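Local coordinates for protein FACT-Spt16 (Cicer arietinum, PDB 5CE6) that serves as a subunit of the histone chaperone complex FACT, its N-terminal domain probably taking part in binding histones H3-H4 during transcription, at residues R32-A35 and F36-W40; A197-N200 and E201-T204; A209-L212 and T213-M217; I434-D438 and K439-V443. All blocks are in the same frame, centred on the assembly; numbering follows the deposited sequence.

Overall arrangement
The four interactions follow one another along the chain, from the N-terminal lobe into the part related to M24 metallopeptidases. Interaction 1 lies on helix 26-42; interaction 2 caps the start of helix 200-230, and interaction 3 follows further along that same helix, with centres about 18 Å apart. Strands 424-435 and 440-442 form the hairpin of interaction 4. Its centre is about 12 Å from that of interaction 2 and about 17 Å from that of interaction 3, and it packs on both, through Ile-203 and Ala-210. Interactions 1 and 3 are the most distant pair, about 32 Å between centres. Interaction 2 also touches interaction 1 through Arg-32, so among these four contacts the N-terminal lobe meets the beginning of helix 200-230.

Interaction 1. Residues R32-A35 and F36-W40; sequences RLKA and FYSHW
Tyr-37 and Leu-33, one helical turn apart, run side by side and point the same way. The tyrosine can be followed outward from its CB, which rests 3.6 Å from Leu-33 O, the carbonyl that also accepts the backbone N-H of Tyr-37 in a nearly straight bond. Next along the chain, CD1 brings the edge of the ring to the same oxygen, which lies near the ring plane. CE1 then meets the methyl CD1 of Leu-33 at 3.8 Å. Over one face stands the indole of Trp-40, whose CZ3 is 3.9 Å above the plane and displaced toward the rim. At the tip, OH is hydrogen-bonded to the backbone oxygen of Thr-90. With an alanine here, Thr-90 O would probably lose its hydroxyl partner, and a gap would open between Leu-33 and Trp-40. On a more exposed side of the helix, Ser-38 turns OG anti to its carbonyl carbon (chi1 -74°), which swings the hydroxyl back over the preceding turn. Ser-38 OG reaches Lys-34 O at 3.1 Å from above the carbonyl plane, and that oxygen also takes the N-H of Ser-38. Leu-33 and Tyr-37 further touch helix 110-117 and Phe-89 of strand 85-89. The arrangement is the i to i+4 pairing of an amphipathic helix packed on a mixed sheet, here in the N-terminal lobe of Spt16.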
ATOM      1  N   ARG A  32      -3.778  20.618  -0.547  1.00 20.28           N
ATOM      2  CA  ARG A  32      -3.748  19.505   0.387  1.00 16.70           C
ATOM      3  C   ARG A  32      -3.656  19.941   1.854  1.00 16.68           C
ATOM      4  O   ARG A  32      -4.258  19.297   2.718  1.00 19.36           O
ATOM      5  CB  ARG A  32      -2.661  18.504  -0.012  1.00 19.56           C
ATOM      6  CG  ARG A  32      -3.049  17.734  -1.279  1.00 24.86           C
ATOM      7  CD  ARG A  32      -1.983  16.760  -1.755  1.00 24.86           C
ATOM      8  NE  ARG A  32      -2.336  16.218  -3.069  1.00 26.51           N
ATOM      9  CZ  ARG A  32      -1.558  15.424  -3.801  1.00 20.07           C
ATOM     10  NH1 ARG A  32      -0.363  15.065  -3.368  1.00 19.63           N
ATOM     11  NH2 ARG A  32      -1.978  15.005  -4.992  1.00 20.59           N
ATOM     12  N   LEU A  33      -2.953  21.044   2.132  1.00 21.70           N
ATOM     13  CA  LEU A  33      -2.902  21.566   3.498  1.00 18.93           C
ATOM     14  C   LEU A  33      -4.300  22.017   3.928  1.00 18.81           C
ATOM     15  O   LEU A  33      -4.726  21.789   5.066  1.00 24.62           O
ATOM     16  CB  LEU A  33      -1.889  22.717   3.622  1.00 23.61           C
ATOM     17  CG  LEU A  33      -1.549  23.227   5.026  1.00 22.67           C
ATOM     18  CD1 LEU A  33      -0.955  22.105   5.852  1.00 17.19           C
ATOM     19  CD2 LEU A  33      -0.583  24.404   4.961  1.00 25.27           C
ATOM     20  N   LYS A  34      -5.019  22.645   3.003  1.00 25.82           N
ATOM     21  CA  LYS A  34      -6.391  23.066   3.257  1.00 23.88           C
ATOM     22  C   LYS A  34      -7.284  21.858   3.513  1.00 23.77           C
ATOM     23  O   LYS A  34      -8.065  21.840   4.466  1.00 21.80           O
ATOM     24  CB  LYS A  34      -6.917  23.866   2.065  1.00 23.97           C
ATOM     25  CG  LYS A  34      -8.139  24.719   2.362  1.00 34.66           C
ATOM     26  CD  LYS A  34      -7.965  26.115   1.771  1.00 47.05           C
ATOM     27  CE  LYS A  34      -7.310  26.051   0.395  1.00 52.71           C
ATOM     28  NZ  LYS A  34      -6.853  27.388  -0.078  1.00 57.32           N
ATOM     29  N   ALA A  35      -7.151  20.848   2.658  1.00 21.72           N
ATOM     30  CA  ALA A  35      -7.922  19.615   2.796  1.00 22.51           C
ATOM     31  C   ALA A  35      -7.683  18.978   4.159  1.00 24.54           C
ATOM     32  O   ALA A  35      -8.627  18.569   4.834  1.00 20.84           O
ATOM     33  CB  ALA A  35      -7.575  18.639   1.684  1.00 26.16           C
ATOM     34  N   PHE A  36      -6.412  18.914   4.555  1.00 19.77           N
ATOM     35  CA  PHE A  36      -6.014  18.393   5.861  1.00 20.07           C
ATOM     36  C   PHE A  36      -6.647  19.204   7.011  1.00 18.91           C
ATOM     37  O   PHE A  36      -7.328  18.637   7.865  1.00 19.50           O
ATOM     38  CB  PHE A  36      -4.473  18.395   5.954  1.00 17.37           C
ATOM     39  CG  PHE A  36      -3.924  17.976   7.295  1.00 20.28           C
ATOM     40  CD1 PHE A  36      -4.586  17.055   8.094  1.00 22.21           C
ATOM     41  CD2 PHE A  36      -2.732  18.519   7.755  1.00 27.50           C
ATOM     42  CE1 PHE A  36      -4.067  16.677   9.324  1.00 24.22           C
ATOM     43  CE2 PHE A  36      -2.204  18.143   8.981  1.00 24.71           C
ATOM     44  CZ  PHE A  36      -2.871  17.224   9.767  1.00 27.03           C
ATOM     45  N   TYR A  37      -6.418  20.516   7.046  1.00 18.25           N
ATOM     46  CA  TYR A  37      -6.968  21.330   8.132  1.00 19.35           C
ATOM     47  C   TYR A  37      -8.501  21.296   8.194  1.00 23.70           C
ATOM     48  O   TYR A  37      -9.084  21.297   9.282  1.00 23.34           O
ATOM     49  CB  TYR A  37      -6.456  22.776   8.068  1.00 19.00           C
ATOM     50  CG  TYR A  37      -5.179  22.973   8.843  1.00 19.05           C
ATOM     51  CD1 TYR A  37      -3.998  22.373   8.432  1.00 26.80           C
ATOM     52  CD2 TYR A  37      -5.163  23.739   9.994  1.00 20.10           C
ATOM     53  CE1 TYR A  37      -2.821  22.538   9.146  1.00 23.43           C
ATOM     54  CE2 TYR A  37      -3.987  23.921  10.719  1.00 23.46           C
ATOM     55  CZ  TYR A  37      -2.826  23.310  10.287  1.00 21.61           C
ATOM     56  OH  TYR A  37      -1.657  23.477  10.994  1.00 22.14           O
ATOM     57  N   SER A  38      -9.141  21.253   7.031  1.00 24.36           N
ATOM     58  CA  SER A  38     -10.597  21.147   6.964  1.00 21.65           C
ATOM     59  C   SER A  38     -11.097  19.837   7.561  1.00 22.68           C
ATOM     60  O   SER A  38     -12.014  19.829   8.388  1.00 29.53           O
ATOM     61  CB  SER A  38     -11.072  21.265   5.517  1.00 27.00           C
ATOM     62  OG  SER A  38     -10.967  22.603   5.067  1.00 36.08           O
ATOM     63  N   HIS A  39     -10.478  18.739   7.141  1.00 19.66           N
ATOM     64  CA  HIS A  39     -10.884  17.399   7.559  1.00 16.76           C
ATOM     65  C   HIS A  39     -10.638  17.255   9.053  1.00 22.48           C
ATOM     66  O   HIS A  39     -11.482  16.734   9.794  1.00 22.68           O
ATOM     67  CB  HIS A  39     -10.094  16.351   6.775  1.00 22.33           C
ATOM     68  CG  HIS A  39     -10.652  14.967   6.873  1.00 30.91           C
ATOM     69  ND1 HIS A  39     -10.444  14.156   7.969  1.00 31.69           N
ATOM     70  CD2 HIS A  39     -11.392  14.238   6.004  1.00 28.56           C
ATOM     71  CE1 HIS A  39     -11.040  12.993   7.775  1.00 35.84           C
ATOM     72  NE2 HIS A  39     -11.626  13.017   6.588  1.00 27.10           N
ATOM     73  N   TRP A  40      -9.477  17.745   9.486  1.00 22.06           N
ATOM     74  CA  TRP A  40      -9.092  17.733  10.886  1.00 22.92           C
ATOM     75  C   TRP A  40     -10.166  18.442  11.706  1.00 24.71           C
ATOM     76  O   TRP A  40     -10.617  17.934  12.730  1.00 28.18           O
ATOM     77  CB  TRP A  40      -7.736  18.435  11.036  1.00 22.80           C
ATOM     78  CG  TRP A  40      -7.176  18.473  12.415  1.00 23.81           C
ATOM     79  CD1 TRP A  40      -7.637  17.816  13.520  1.00 23.92           C
ATOM     80  CD2 TRP A  40      -6.032  19.220  12.844  1.00 22.66           C
ATOM     81  NE1 TRP A  40      -6.853  18.118  14.613  1.00 26.86           N
ATOM     82  CE2 TRP A  40      -5.857  18.979  14.219  1.00 25.15           C
ATOM     83  CE3 TRP A  40      -5.140  20.079  12.191  1.00 25.73           C
ATOM     84  CZ2 TRP A  40      -4.823  19.553  14.958  1.00 26.30           C
ATOM     85  CZ3 TRP A  40      -4.110  20.652  12.925  1.00 21.72           C
ATOM     86  CH2 TRP A  40      -3.963  20.390  14.293  1.00 29.55           C
TER

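Interaction 2. Residues A197-N200 and E201-T204; sequences AKSN and EEIT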
ATOM      1  N   ALA A 197      -9.776   8.923  -0.623  1.00 17.12           N
ATOM      2  CA  ALA A 197     -10.280   9.288  -1.945  1.00 21.54           C
ATOM      3  C   ALA A 197      -9.225  10.078  -2.720  1.00 15.88           C
ATOM      4  O   ALA A 197      -8.838  11.176  -2.324  1.00 19.04           O
ATOM      5  CB  ALA A 197     -11.572  10.085  -1.834  1.00 28.05           C
ATOM      6  N   LYS A 198      -8.771   9.506  -3.831  1.00 16.47           N
ATOM      7  CA  LYS A 198      -7.705  10.114  -4.626  1.00 11.58           C
ATOM      8  C   LYS A 198      -8.228  11.196  -5.568  1.00 12.44           C
ATOM      9  O   LYS A 198      -9.355  11.111  -6.082  1.00 15.87           O
ATOM     10  CB  LYS A 198      -6.992   9.038  -5.455  1.00 12.70           C
ATOM     11  CG  LYS A 198      -5.868   8.286  -4.732  1.00 18.56           C
ATOM     12  CD  LYS A 198      -6.403   7.338  -3.696  1.00 16.51           C
ATOM     13  CE  LYS A 198      -5.263   6.645  -2.932  1.00 12.34           C
ATOM     14  NZ  LYS A 198      -5.804   6.088  -1.676  1.00 13.84           N
ATOM     15  N   SER A 199      -7.398  12.209  -5.802  1.00 12.85           N
ATOM     16  CA  SER A 199      -7.673  13.222  -6.813  1.00 12.16           C
ATOM     17  C   SER A 199      -7.455  12.623  -8.190  1.00 14.37           C
ATOM     18  O   SER A 199      -6.877  11.548  -8.313  1.00 15.01           O
ATOM     19  CB  SER A 199      -6.732  14.405  -6.639  1.00 16.12           C
ATOM     20  OG  SER A 199      -5.419  14.086  -7.065  1.00 16.75           O
ATOM     21  N   ASN A 200      -7.911  13.313  -9.231  1.00 15.85           N
ATOM     22  CA  ASN A 200      -7.686  12.833 -10.592  1.00 16.62           C
ATOM     23  C   ASN A 200      -6.194  12.660 -10.918  1.00 16.01           C
ATOM     24  O   ASN A 200      -5.809  11.720 -11.613  1.00 15.16           O
ATOM     25  CB  ASN A 200      -8.352  13.764 -11.607  1.00 22.94           C
ATOM     26  CG  ASN A 200      -9.851  13.562 -11.678  1.00 26.63           C
ATOM     27  OD1 ASN A 200     -10.345  12.457 -11.464  1.00 30.40           O
ATOM     28  ND2 ASN A 200     -10.583  14.627 -11.987  1.00 28.67           N
ATOM     29  N   GLU A 201      -5.360  13.564 -10.418  1.00 14.76           N
ATOM     30  CA  GLU A 201      -3.921  13.462 -10.646  1.00 13.05           C
ATOM     31  C   GLU A 201      -3.378  12.177 -10.028  1.00 14.82           C
ATOM     32  O   GLU A 201      -2.615  11.444 -10.659  1.00 16.02           O
ATOM     33  CB  GLU A 201      -3.195  14.686 -10.077  1.00 13.46           C
ATOM     34  CG  GLU A 201      -1.677  14.597 -10.151  1.00 18.16           C
ATOM     35  CD  GLU A 201      -0.995  15.815  -9.553  1.00 21.89           C
ATOM     36  OE1 GLU A 201      -1.711  16.704  -9.057  1.00 28.32           O
ATOM     37  OE2 GLU A 201       0.249  15.885  -9.593  1.00 22.64           O
ATOM     38  N   GLU A 202      -3.805  11.895  -8.803  1.00 11.50           N
ATOM     39  CA  GLU A 202      -3.315  10.720  -8.087  1.00 10.68           C
ATOM     40  C   GLU A 202      -3.778   9.448  -8.781  1.00 11.54           C
ATOM     41  O   GLU A 202      -3.023   8.478  -8.887  1.00 11.82           O
ATOM     42  CB  GLU A 202      -3.783  10.738  -6.629  1.00 12.42           C
ATOM     43  CG  GLU A 202      -3.258  11.910  -5.802  1.00 12.81           C
ATOM     44  CD  GLU A 202      -3.764  11.857  -4.379  1.00 13.58           C
ATOM     45  OE1 GLU A 202      -4.974  12.084  -4.189  1.00 16.13           O
ATOM     46  OE2 GLU A 202      -2.973  11.563  -3.448  1.00 15.67           O
ATOM     47  N   ILE A 203      -5.013   9.456  -9.263  1.00 12.28           N
ATOM     48  CA  ILE A 203      -5.539   8.297  -9.982  1.00 12.95           C
ATOM     49  C   ILE A 203      -4.730   8.048 -11.253  1.00 11.53           C
ATOM     50  O   ILE A 203      -4.476   6.906 -11.628  1.00 12.82           O
ATOM     51  CB  ILE A 203      -7.030   8.467 -10.285  1.00 13.58           C
ATOM     52  CG1 ILE A 203      -7.835   8.247  -9.000  1.00 12.93           C
ATOM     53  CG2 ILE A 203      -7.497   7.495 -11.365  1.00 13.96           C
ATOM     54  CD1 ILE A 203      -9.261   8.766  -9.087  1.00 17.77           C
ATOM     55  N   THR A 204      -4.290   9.122 -11.898  1.00 11.50           N
ATOM     56  CA  THR A 204      -3.458   8.971 -13.081  1.00 13.68           C
ATOM     57  C   THR A 204      -2.140   8.268 -12.750  1.00 13.93           C
ATOM     58  O   THR A 204      -1.732   7.352 -13.462  1.00 12.39           O
ATOM     59  CB  THR A 204      -3.190  10.317 -13.737  1.00 14.34           C
ATOM     60  OG1 THR A 204      -4.415  10.783 -14.317  1.00 18.55           O
ATOM     61  CG2 THR A 204      -2.127  10.187 -14.841  1.00 15.03           C
TER
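Glu-202 folds back over Ser-199 at the start of helix 200-230. With CG anti to the carbonyl carbon (chi1 -63°) and the chain extended beyond it, the carboxylate reaches the residue that precedes the helix: OE1 offers its anti lone pair to Ser-199 N at 2.9 Å, in a bond only 10° from straight. The reciprocal bond runs from Glu-202 N to Ser-199 OG, 3.2 Å long. Together the two bonds make a capping box with Ser-199 as N-cap, closing off the first turn after the loop that follows helix 188-196. The carboxylate's negative charge probably also sits favourably against the N-terminal end of the helix. Its other oxygen, OE2, is hydrogen-bonded to Tyr-309 OH and forms a long, weak ion pair with Arg-32. Lys-198 crosses Glu-202 at about a right angle, Lys-198 CG lying 3.7 Å from Glu-202 CB, while its amine turns away to a salt bridge with Glu-385. Ile-203 covers the neighbouring flank: its CG1 lies 3.7 Å from Lys-198 CB, and its N-H binds Ser-199 O. Asn-200 takes part mainly through its backbone. Its oxygen accepts two donors of Thr-204 from opposite faces of the carbonyl plane, the amide N at 3.0 Å and the hydroxyl OG1 at 3.2 Å, the threonine hydroxyl thereby satisfying itself within the helix.

Interaction 3. Residues A209-L212 and T213-M217; sequences AAYL and TGSVM
Over one face of the Tyr-211 ring sits the hydroxyl of Ser-215, a turn further along helix 200-230. Ser-215 OG lies closest to the CD2-CE2 side, 3.5 Å from Tyr-211 CE2, so it covers a margin of the face and not its centre. The second flat group is the peptide carbonyl of Tyr-211 itself. Ser-215 OG hangs 39° out of that carbonyl's plane and donates to Tyr-211 O over 2.6 Å, while Ser-215 N binds the same oxygen from the opposite face at 2.8 Å. What brings the hydroxyl back to this oxygen is a first torsion of -56°, which sets OG beside the backbone N. An alanine in place of Ser-215 would probably leave Tyr-211 O with a single donor from this turn and uncover the margin of the ring face that OG now lies over. On a buried side, Leu-212 and Val-216 cross obliquely, Leu-212 CD1 and Val-216 CG2 3.8 Å apart; Val-216 goes on to touch helix 237-249, and Leu-212 meets Ala-304. Thr-213 OG1 lies 3.1 Å from Ala-209 O and is also hydrogen-bonded to Ser-311 OG, so where its proton points is not settled; it accepts from Ala-304 N as well. Ala-209 and Ala-210 pack on Ser-311 of strand 309-319, in the M24-like part. The chemistry therefore differs from one side to another: Ser-215 bends its hydroxyl back to a carbonyl of its own helix, Thr-213 ties the helix to the sheet by a shared hydroxyl, and Leu-212 with Val-216 supplies apolar contact.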
ATOM      1  N   ALA A 209       1.269   3.415 -12.808  1.00 11.79           N
ATOM      2  CA  ALA A 209       1.925   2.363 -12.038  1.00 10.93           C
ATOM      3  C   ALA A 209       1.335   1.006 -12.395  1.00 15.70           C
ATOM      4  O   ALA A 209       2.071   0.055 -12.664  1.00 12.15           O
ATOM      5  CB  ALA A 209       1.779   2.627 -10.554  1.00  9.77           C
ATOM      6  N   ALA A 210       0.006   0.927 -12.400  1.00 12.02           N
ATOM      7  CA  ALA A 210      -0.686  -0.325 -12.703  1.00 12.35           C
ATOM      8  C   ALA A 210      -0.455  -0.808 -14.129  1.00 15.22           C
ATOM      9  O   ALA A 210      -0.403  -2.017 -14.373  1.00 11.97           O
ATOM     10  CB  ALA A 210      -2.179  -0.190 -12.427  1.00 10.20           C
ATOM     11  N   TYR A 211      -0.363   0.124 -15.076  1.00 15.14           N
ATOM     12  CA  TYR A 211      -0.042  -0.240 -16.454  1.00 17.74           C
ATOM     13  C   TYR A 211       1.315  -0.939 -16.530  1.00 16.14           C
ATOM     14  O   TYR A 211       1.456  -1.977 -17.183  1.00 13.89           O
ATOM     15  CB  TYR A 211      -0.050   0.990 -17.368  1.00 19.88           C
ATOM     16  CG  TYR A 211       0.046   0.638 -18.838  1.00 29.14           C
ATOM     17  CD1 TYR A 211      -1.094   0.321 -19.568  1.00 42.58           C
ATOM     18  CD2 TYR A 211       1.274   0.606 -19.492  1.00 36.79           C
ATOM     19  CE1 TYR A 211      -1.018  -0.009 -20.912  1.00 50.44           C
ATOM     20  CE2 TYR A 211       1.363   0.275 -20.836  1.00 43.84           C
ATOM     21  CZ  TYR A 211       0.213  -0.034 -21.539  1.00 52.35           C
ATOM     22  OH  TYR A 211       0.289  -0.362 -22.873  1.00 58.56           O
ATOM     23  N   LEU A 212       2.313  -0.375 -15.857  1.00 16.81           N
ATOM     24  CA  LEU A 212       3.641  -0.984 -15.814  1.00 15.51           C
ATOM     25  C   LEU A 212       3.588  -2.338 -15.119  1.00 12.64           C
ATOM     26  O   LEU A 212       4.146  -3.323 -15.611  1.00 17.61           O
ATOM     27  CB  LEU A 212       4.626  -0.064 -15.095  1.00 12.46           C
ATOM     28  CG  LEU A 212       6.012  -0.647 -14.813  1.00 19.05           C
ATOM     29  CD1 LEU A 212       6.664  -1.080 -16.108  1.00 16.25           C
ATOM     30  CD2 LEU A 212       6.870   0.386 -14.112  1.00 17.91           C
ATOM     31  N   THR A 213       2.916  -2.380 -13.972  1.00 10.81           N
ATOM     32  CA  THR A 213       2.745  -3.626 -13.219  1.00 11.42           C
ATOM     33  C   THR A 213       2.162  -4.731 -14.097  1.00 12.86           C
ATOM     34  O   THR A 213       2.681  -5.860 -14.148  1.00 14.08           O
ATOM     35  CB  THR A 213       1.833  -3.389 -12.009  1.00 11.16           C
ATOM     36  OG1 THR A 213       2.504  -2.523 -11.082  1.00 12.80           O
ATOM     37  CG2 THR A 213       1.480  -4.696 -11.304  1.00  9.50           C
ATOM     38  N   GLY A 214       1.085  -4.404 -14.799  1.00  9.95           N
ATOM     39  CA  GLY A 214       0.447  -5.363 -15.679  1.00 10.92           C
ATOM     40  C   GLY A 214       1.326  -5.744 -16.855  1.00 13.77           C
ATOM     41  O   GLY A 214       1.362  -6.916 -17.261  1.00 13.56           O
ATOM     42  N   SER A 215       2.036  -4.758 -17.400  1.00 14.47           N
ATOM     43  CA  SER A 215       2.915  -4.992 -18.540  1.00 16.78           C
ATOM     44  C   SER A 215       4.051  -5.936 -18.162  1.00 15.25           C
ATOM     45  O   SER A 215       4.451  -6.795 -18.955  1.00 20.62           O
ATOM     46  CB  SER A 215       3.502  -3.680 -19.060  1.00 28.15           C
ATOM     47  OG  SER A 215       2.483  -2.764 -19.392  1.00 41.16           O
ATOM     48  N   VAL A 216       4.579  -5.752 -16.959  1.00 13.97           N
ATOM     49  CA  VAL A 216       5.624  -6.622 -16.443  1.00 13.09           C
ATOM     50  C   VAL A 216       5.118  -8.062 -16.288  1.00 19.00           C
ATOM     51  O   VAL A 216       5.794  -9.009 -16.687  1.00 17.22           O
ATOM     52  CB  VAL A 216       6.191  -6.080 -15.114  1.00 13.63           C
ATOM     53  CG1 VAL A 216       7.054  -7.118 -14.417  1.00 15.69           C
ATOM     54  CG2 VAL A 216       6.976  -4.804 -15.372  1.00 18.44           C
ATOM     55  N   MET A 217       3.921  -8.228 -15.733  1.00 15.00           N
ATOM     56  CA  MET A 217       3.358  -9.573 -15.582  1.00 12.11           C
ATOM     57  C   MET A 217       3.134 -10.221 -16.940  1.00 17.19           C
ATOM     58  O   MET A 217       3.522 -11.369 -17.172  1.00 14.36           O
ATOM     59  CB  MET A 217       2.036  -9.537 -14.805  1.00 10.20           C
ATOM     60  CG  MET A 217       1.370 -10.908 -14.679  1.00 11.93           C
ATOM     61  SD  MET A 217       2.294 -12.027 -13.611  1.00 13.09           S
ATOM     62  CE  MET A 217       1.835 -11.408 -12.008  1.00 11.62           C
TER

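Interaction 4. Residues I434-D438 and K439-V443; sequences IINKD and KTDVV
Ile-434 and Asp-441 face each other as an antiparallel hydrogen-bonded pair. Ile-434 N donates a hydrogen bond to Asp-441 O at 2.8 Å, and Asp-441 N returns one to Ile-434 O at 2.9 Å, both in the plane of the accepting carbonyl. Next to them, Ile-435 and Thr-440 form a non-hydrogen-bonded pair whose side chains run side by side, Ile-435 CD1 reaching Thr-440 CG2 at 4.0 Å. Ile-434 meets Val-443 nearly at right angles, CG1 to CG1 3.8 Å. Toward the turn, Asn-436 N reaches Lys-439 O at 3.0 Å, the bond bent to 140°. These contacts close a beta hairpin in which 440-442 is the outermost strand of an antiparallel sheet, paired with 424-435. Beyond the backbone pairing, the side chains of Asn-436 and Asp-441 cross with amide and carboxylate planes 61° apart; a salt bridge joins Asp-441 to Lys-439, though its modelled length is doubtfully short. A water donates to Asn-436 O and also hydrogen-bonds to Thr-440 OG1, which is in turn held by Leu-343 O. Further out, Ile-434 packs on Ile-203 and Ile-206, and Val-443 on Lys-207 and Ala-210, setting one face of the hairpin against helix 200-230.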
ATOM      1  N   ILE A 434      -9.954   1.001  -9.579  1.00  9.12           N
ATOM      2  CA  ILE A 434     -10.234   2.402  -9.271  1.00 12.47           C
ATOM      3  C   ILE A 434     -11.738   2.560  -9.189  1.00  9.95           C
ATOM      4  O   ILE A 434     -12.452   2.129 -10.084  1.00 12.28           O
ATOM      5  CB  ILE A 434      -9.726   3.343 -10.380  1.00 19.07           C
ATOM      6  CG1 ILE A 434      -8.270   3.030 -10.724  1.00 23.23           C
ATOM      7  CG2 ILE A 434      -9.906   4.812  -9.966  1.00 15.52           C
ATOM      8  CD1 ILE A 434      -7.297   3.584  -9.765  1.00 24.90           C
ATOM      9  N   ILE A 435     -12.231   3.158  -8.108  1.00 10.57           N
ATOM     10  CA  ILE A 435     -13.674   3.340  -7.971  1.00 10.66           C
ATOM     11  C   ILE A 435     -14.054   4.678  -8.560  1.00 12.76           C
ATOM     12  O   ILE A 435     -13.752   5.717  -7.991  1.00 16.87           O
ATOM     13  CB  ILE A 435     -14.154   3.333  -6.504  1.00 14.15           C
ATOM     14  CG1 ILE A 435     -13.642   2.086  -5.769  1.00 11.10           C
ATOM     15  CG2 ILE A 435     -15.693   3.441  -6.455  1.00 19.48           C
ATOM     16  CD1 ILE A 435     -13.965   0.754  -6.454  1.00 12.14           C
ATOM     17  N   ASN A 436     -14.710   4.653  -9.710  1.00 14.60           N
ATOM     18  CA  ASN A 436     -15.266   5.891 -10.240  1.00 23.21           C
ATOM     19  C   ASN A 436     -16.755   5.934  -9.934  1.00 22.71           C
ATOM     20  O   ASN A 436     -17.335   4.936  -9.502  1.00 26.62           O
ATOM     21  CB  ASN A 436     -14.995   6.018 -11.740  1.00 29.73           C
ATOM     22  CG  ASN A 436     -13.508   6.018 -12.066  1.00 26.75           C
ATOM     23  OD1 ASN A 436     -12.749   6.826 -11.546  1.00 27.37           O
ATOM     24  ND2 ASN A 436     -13.087   5.088 -12.918  1.00 30.75           N
ATOM     25  N   LYS A 437     -17.376   7.087 -10.161  1.00 26.70           N
ATOM     26  CA  LYS A 437     -18.787   7.263  -9.840  1.00 26.64           C
ATOM     27  C   LYS A 437     -19.671   6.282 -10.603  1.00 30.06           C
ATOM     28  O   LYS A 437     -20.610   5.706 -10.047  1.00 32.92           O
ATOM     29  CB  LYS A 437     -19.214   8.700 -10.143  1.00 33.64           C
ATOM     30  CG  LYS A 437     -20.682   8.974  -9.910  1.00 41.02           C
ATOM     31  CD  LYS A 437     -20.892  10.421  -9.486  1.00 45.85           C
ATOM     32  CE  LYS A 437     -21.928  11.093 -10.355  1.00 54.09           C
ATOM     33  NZ  LYS A 437     -23.120  10.218 -10.507  1.00 52.33           N
ATOM     34  N   ASP A 438     -19.340   6.071 -11.873  1.00 29.29           N
ATOM     35  CA  ASP A 438     -20.199   5.331 -12.783  1.00 35.52           C
ATOM     36  C   ASP A 438     -19.697   3.933 -13.143  1.00 34.39           C
ATOM     37  O   ASP A 438     -20.442   3.128 -13.703  1.00 39.55           O
ATOM     38  CB  ASP A 438     -20.380   6.145 -14.063  1.00 43.94           C
ATOM     39  CG  ASP A 438     -19.056   6.585 -14.658  1.00 49.02           C
ATOM     40  OD1 ASP A 438     -18.088   6.795 -13.889  1.00 41.02           O
ATOM     41  OD2 ASP A 438     -18.984   6.719 -15.898  1.00 56.52           O
ATOM     42  N   LYS A 439     -18.435   3.645 -12.840  1.00 31.32           N
ATOM     43  CA  LYS A 439     -17.871   2.336 -13.147  1.00 22.49           C
ATOM     44  C   LYS A 439     -16.632   2.062 -12.314  1.00 20.58           C
ATOM     45  O   LYS A 439     -15.983   2.978 -11.816  1.00 24.80           O
ATOM     46  CB  LYS A 439     -17.529   2.215 -14.636  1.00 34.44           C
ATOM     47  CG  LYS A 439     -16.287   2.991 -15.053  1.00 43.68           C
ATOM     48  CD  LYS A 439     -16.068   2.924 -16.559  1.00 50.97           C
ATOM     49  CE  LYS A 439     -15.141   4.035 -17.040  1.00 56.07           C
ATOM     50  NZ  LYS A 439     -13.726   3.864 -16.614  1.00 57.65           N
ATOM     51  N   THR A 440     -16.319   0.785 -12.175  1.00 19.17           N
ATOM     52  CA  THR A 440     -15.139   0.371 -11.445  1.00 21.65           C
ATOM     53  C   THR A 440     -14.115  -0.121 -12.454  1.00 26.99           C
ATOM     54  O   THR A 440     -14.386  -1.052 -13.209  1.00 32.37           O
ATOM     55  CB  THR A 440     -15.510  -0.712 -10.438  1.00 17.87           C
ATOM     56  OG1 THR A 440     -16.320  -0.124  -9.408  1.00 26.96           O
ATOM     57  CG2 THR A 440     -14.255  -1.343  -9.816  1.00 21.58           C
ATOM     58  N   ASP A 441     -12.951   0.525 -12.475  1.00 19.39           N
ATOM     59  CA  ASP A 441     -11.919   0.251 -13.472  1.00 15.64           C
ATOM     60  C   ASP A 441     -10.893  -0.727 -12.935  1.00 16.42           C
ATOM     61  O   ASP A 441     -10.246  -0.446 -11.934  1.00 15.61           O
ATOM     62  CB  ASP A 441     -11.191   1.540 -13.866  1.00 22.06           C
ATOM     63  CG  ASP A 441     -12.096   2.539 -14.539  1.00 44.46           C
ATOM     64  OD1 ASP A 441     -13.145   2.123 -15.074  1.00 50.61           O
ATOM     65  OD2 ASP A 441     -11.754   3.743 -14.540  1.00 47.52           O
ATOM     66  N   VAL A 442     -10.730  -1.868 -13.600  1.00 14.61           N
ATOM     67  CA  VAL A 442      -9.664  -2.793 -13.209  1.00 11.10           C
ATOM     68  C   VAL A 442      -8.453  -2.394 -14.038  1.00 14.30           C
ATOM     69  O   VAL A 442      -8.399  -2.675 -15.229  1.00 18.34           O
ATOM     70  CB  VAL A 442     -10.022  -4.249 -13.494  1.00 15.09           C
ATOM     71  CG1 VAL A 442      -8.859  -5.168 -13.076  1.00 16.65           C
ATOM     72  CG2 VAL A 442     -11.277  -4.642 -12.730  1.00 18.86           C
ATOM     73  N   VAL A 443      -7.497  -1.712 -13.419  1.00 11.60           N
ATOM     74  CA  VAL A 443      -6.422  -1.079 -14.186  1.00 13.48           C
ATOM     75  C   VAL A 443      -5.209  -1.994 -14.381  1.00 19.48           C
ATOM     76  O   VAL A 443      -4.230  -1.611 -15.019  1.00 18.23           O
ATOM     77  CB  VAL A 443      -6.009   0.303 -13.616  1.00 12.43           C
ATOM     78  CG1 VAL A 443      -7.101   1.328 -13.870  1.00 19.16           C
ATOM     79  CG2 VAL A 443      -5.692   0.220 -12.130  1.00 11.95           C
TER
HETATM   80  O   HOH W   1     -17.954   2.064  -9.405  1.00 28.25           O